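Local coordinates for protein aminoglycoside 6-adenylyltransferase (Bacillus subtilis, PDB 2PBE) that adenylylates streptomycin and streptidine at O-6 using ATP or GTP and so gives the bacterium resistance to streptomycin, at residues V54-L64 with G87-L95. Numbering follows the deposited sequence.
Sequences VESFKENDQWL and GNWFSYIIL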
# COMPACT_ATOMS: atom_id res chain seq x y z
N VAL A 54 12.07 -4.04 22.45
CA VAL A 54 11.98 -2.63 22.76
C VAL A 54 13.32 -2.07 23.26
O VAL A 54 13.76 -1.01 22.81
CB VAL A 54 10.80 -2.38 23.75
CG1 VAL A 54 10.97 -3.27 25.00
CG2 VAL A 54 10.69 -0.92 24.08
N GLU A 55 13.98 -2.81 24.17
CA GLU A 55 15.28 -2.38 24.72
C GLU A 55 16.36 -2.16 23.65
O GLU A 55 17.29 -1.35 23.84
CB GLU A 55 15.78 -3.42 25.73
CG GLU A 55 14.92 -3.55 26.99
CD GLU A 55 14.74 -2.21 27.73
OE1 GLU A 55 13.58 -1.78 27.91
OE2 GLU A 55 15.76 -1.57 28.12
N SER A 56 16.24 -2.90 22.54
CA SER A 56 17.18 -2.81 21.43
C SER A 56 17.27 -1.38 20.92
O SER A 56 18.35 -0.83 20.68
CB SER A 56 16.72 -3.74 20.30
OG SER A 56 17.76 -3.96 19.37
N PHE A 57 16.10 -0.78 20.76
CA PHE A 57 16.03 0.57 20.27
C PHE A 57 16.57 1.53 21.31
O PHE A 57 17.14 2.56 20.98
CB PHE A 57 14.58 0.91 19.94
CG PHE A 57 14.07 0.19 18.73
CD1 PHE A 57 14.33 0.69 17.44
CD2 PHE A 57 13.38 -1.03 18.86
CE1 PHE A 57 13.91 -0.01 16.28
CE2 PHE A 57 12.96 -1.75 17.71
CZ PHE A 57 13.23 -1.24 16.42
N LYS A 58 16.40 1.17 22.58
CA LYS A 58 16.86 2.00 23.69
C LYS A 58 18.37 2.03 23.91
O LYS A 58 18.83 2.83 24.72
CB LYS A 58 16.17 1.58 24.99
CG LYS A 58 14.66 1.76 24.95
CD LYS A 58 14.09 2.17 26.30
CE LYS A 58 14.23 1.10 27.36
NZ LYS A 58 13.90 1.59 28.73
N GLU A 59 19.14 1.18 23.22
CA GLU A 59 20.60 1.18 23.38
C GLU A 59 21.14 2.62 23.28
O GLU A 59 21.90 3.07 24.14
CB GLU A 59 21.26 0.30 22.30
CG GLU A 59 22.10 -0.84 22.88
CD GLU A 59 21.50 -2.23 22.63
OE1 GLU A 59 21.70 -2.78 21.51
OE2 GLU A 59 20.82 -2.75 23.54
N ASN A 60 20.72 3.34 22.24
CA ASN A 60 21.10 4.74 22.05
C ASN A 60 20.21 5.40 21.01
O ASN A 60 19.30 4.77 20.49
CB ASN A 60 22.58 4.88 21.66
CG ASN A 60 22.89 4.29 20.32
OD1 ASN A 60 22.83 3.08 20.13
ND2 ASN A 60 23.23 5.16 19.37
N ASP A 61 20.47 6.67 20.69
CA ASP A 61 19.63 7.41 19.75
C ASP A 61 20.14 7.64 18.34
O ASP A 61 19.61 8.49 17.63
CB ASP A 61 19.25 8.76 20.38
CG ASP A 61 18.61 8.61 21.75
OD1 ASP A 61 17.95 7.57 22.01
OD2 ASP A 61 18.75 9.55 22.57
N GLN A 62 21.14 6.88 17.91
CA GLN A 62 21.71 7.03 16.57
C GLN A 62 20.75 6.66 15.43
O GLN A 62 20.66 7.38 14.43
CB GLN A 62 22.99 6.17 16.45
CG GLN A 62 24.28 6.86 16.87
CD GLN A 62 24.58 8.10 16.05
OE1 GLN A 62 24.70 8.04 14.82
NE2 GLN A 62 24.71 9.24 16.73
N TRP A 63 20.03 5.55 15.59
CA TRP A 63 19.10 5.11 14.56
C TRP A 63 18.05 6.17 14.20
O TRP A 63 17.42 6.11 13.14
CB TRP A 63 18.41 3.83 15.01
CG TRP A 63 17.62 4.02 16.23
CD1 TRP A 63 18.08 4.00 17.52
CD2 TRP A 63 16.23 4.31 16.30
NE1 TRP A 63 17.05 4.26 18.40
CE2 TRP A 63 15.90 4.45 17.68
CE3 TRP A 63 15.21 4.45 15.33
CZ2 TRP A 63 14.58 4.74 18.13
CZ3 TRP A 63 13.89 4.74 15.77
CH2 TRP A 63 13.59 4.88 17.16
N LEU A 64 17.87 7.14 15.09
CA LEU A 64 16.90 8.22 14.90
C LEU A 64 17.36 9.26 13.89
O LEU A 64 16.55 9.98 13.32
CB LEU A 64 16.62 8.91 16.23
CG LEU A 64 15.74 8.19 17.25
CD1 LEU A 64 15.93 8.80 18.62
CD2 LEU A 64 14.30 8.28 16.83
N GLY A 87 3.30 2.31 30.68
CA GLY A 87 3.48 0.87 30.64
C GLY A 87 4.84 0.43 30.16
O GLY A 87 5.86 0.88 30.68
N ASN A 88 4.86 -0.44 29.16
CA ASN A 88 6.10 -0.96 28.58
C ASN A 88 6.44 -0.25 27.30
O ASN A 88 7.27 -0.73 26.52
CB ASN A 88 5.98 -2.44 28.31
CG ASN A 88 6.20 -3.25 29.53
OD1 ASN A 88 7.31 -3.27 30.08
ND2 ASN A 88 5.15 -3.91 30.00
N TRP A 89 5.77 0.88 27.08
CA TRP A 89 6.02 1.64 25.88
C TRP A 89 7.23 2.51 26.12
O TRP A 89 7.73 2.63 27.24
CB TRP A 89 4.89 2.60 25.57
CG TRP A 89 3.50 2.09 25.24
CD1 TRP A 89 2.47 2.87 24.79
CD2 TRP A 89 2.96 0.77 25.39
NE1 TRP A 89 1.33 2.15 24.66
CE2 TRP A 89 1.58 0.85 25.01
CE3 TRP A 89 3.48 -0.48 25.80
CZ2 TRP A 89 0.71 -0.27 25.04
CZ3 TRP A 89 2.62 -1.60 25.83
CH2 TRP A 89 1.24 -1.48 25.45
N PHE A 90 7.65 3.13 25.03
CA PHE A 90 8.76 4.05 25.03
C PHE A 90 8.49 4.88 23.79
O PHE A 90 8.34 4.34 22.69
CB PHE A 90 10.10 3.32 24.90
CG PHE A 90 11.26 4.12 25.41
CD1 PHE A 90 11.48 4.28 26.79
CD2 PHE A 90 12.12 4.77 24.50
CE1 PHE A 90 12.55 5.07 27.27
CE2 PHE A 90 13.21 5.57 24.97
CZ PHE A 90 13.42 5.72 26.37
N SER A 91 8.41 6.19 23.96
CA SER A 91 8.14 7.03 22.82
C SER A 91 9.15 8.15 22.68
O SER A 91 10.02 8.34 23.52
CB SER A 91 6.75 7.60 22.96
OG SER A 91 6.63 8.27 24.20
N TYR A 92 9.01 8.90 21.59
CA TYR A 92 9.89 10.01 21.29
C TYR A 92 9.02 11.12 20.73
O TYR A 92 8.10 10.84 19.97
CB TYR A 92 10.89 9.61 20.22
CG TYR A 92 11.72 8.39 20.55
CD1 TYR A 92 13.01 8.53 21.15
CD2 TYR A 92 11.25 7.07 20.27
CE1 TYR A 92 13.80 7.39 21.46
CE2 TYR A 92 12.03 5.92 20.59
CZ TYR A 92 13.31 6.09 21.18
OH TYR A 92 14.09 5.00 21.49
N ILE A 93 9.28 12.36 21.12
CA ILE A 93 8.52 13.46 20.54
C ILE A 93 9.62 14.26 19.89
O ILE A 93 10.54 14.73 20.57
CB ILE A 93 7.77 14.33 21.59
CG1 ILE A 93 6.55 13.59 22.14
CG2 ILE A 93 7.26 15.62 20.94
CD1 ILE A 93 6.87 12.42 23.00
N ILE A 94 9.57 14.38 18.57
CA ILE A 94 10.59 15.10 17.83
C ILE A 94 10.03 16.32 17.11
O ILE A 94 8.94 16.27 16.52
CB ILE A 94 11.27 14.18 16.78
CG1 ILE A 94 11.78 12.91 17.46
CG2 ILE A 94 12.45 14.89 16.13
CD1 ILE A 94 12.23 11.84 16.48
N LEU A 95 10.80 17.40 17.16
CA LEU A 95 10.44 18.61 16.45
C LEU A 95 11.52 18.73 15.39
O LEU A 95 12.66 19.07 15.68
CB LEU A 95 10.47 19.83 17.38
CG LEU A 95 10.06 21.11 16.62
CD1 LEU A 95 8.63 21.01 16.16
CD2 LEU A 95 10.27 22.33 17.49
O HOH W 1 16.73 5.24 21.77
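Tyr92, projecting from strand 90-95, packs against Trp63 and Leu64, a worked example of an aromatic side chain of a strand meeting the turn that lies over it. The six-membered ring of Trp63 turns its edge to the Tyr92 face in an offset edge-to-face pair, planes at 80°, with Trp63 CZ2 3.6 Å from Tyr92 CZ. Leu64 CD1 closes in on Tyr92 CE1 at 3.8 Å, while its other methyl reaches Ile94. The phenol oxygen finds a polar partner in a water, 2.7 Å from Tyr92 OH, that bridges it to Phe57 O and Asp61 OD1; the other carboxylate oxygen of Asp61 pairs with Lys75. Trp63 NE1 makes weak bonds to Phe57 O and Asn60 O. At the border the packing is still close: Lys58, bent at chi2 and chi3, lays CD over the centre of the Phe90 ring, 8° off its normal, a CH-pi contact, while Lys58 NZ forms a salt bridge with Glu55 OE1 at 3.5 Å. Beyond it the contact loosens, Val54 CG2 staying 4.4 Å from Phe90 CB and 4.2 Å from O of the exposed Asn88. Joining the short, weakly bonded helix 54-58 and the turn after it to strand 90-95, this is helix-and-loop packing on one face of the mixed sheet in a nucleotidyltransferase-type domain.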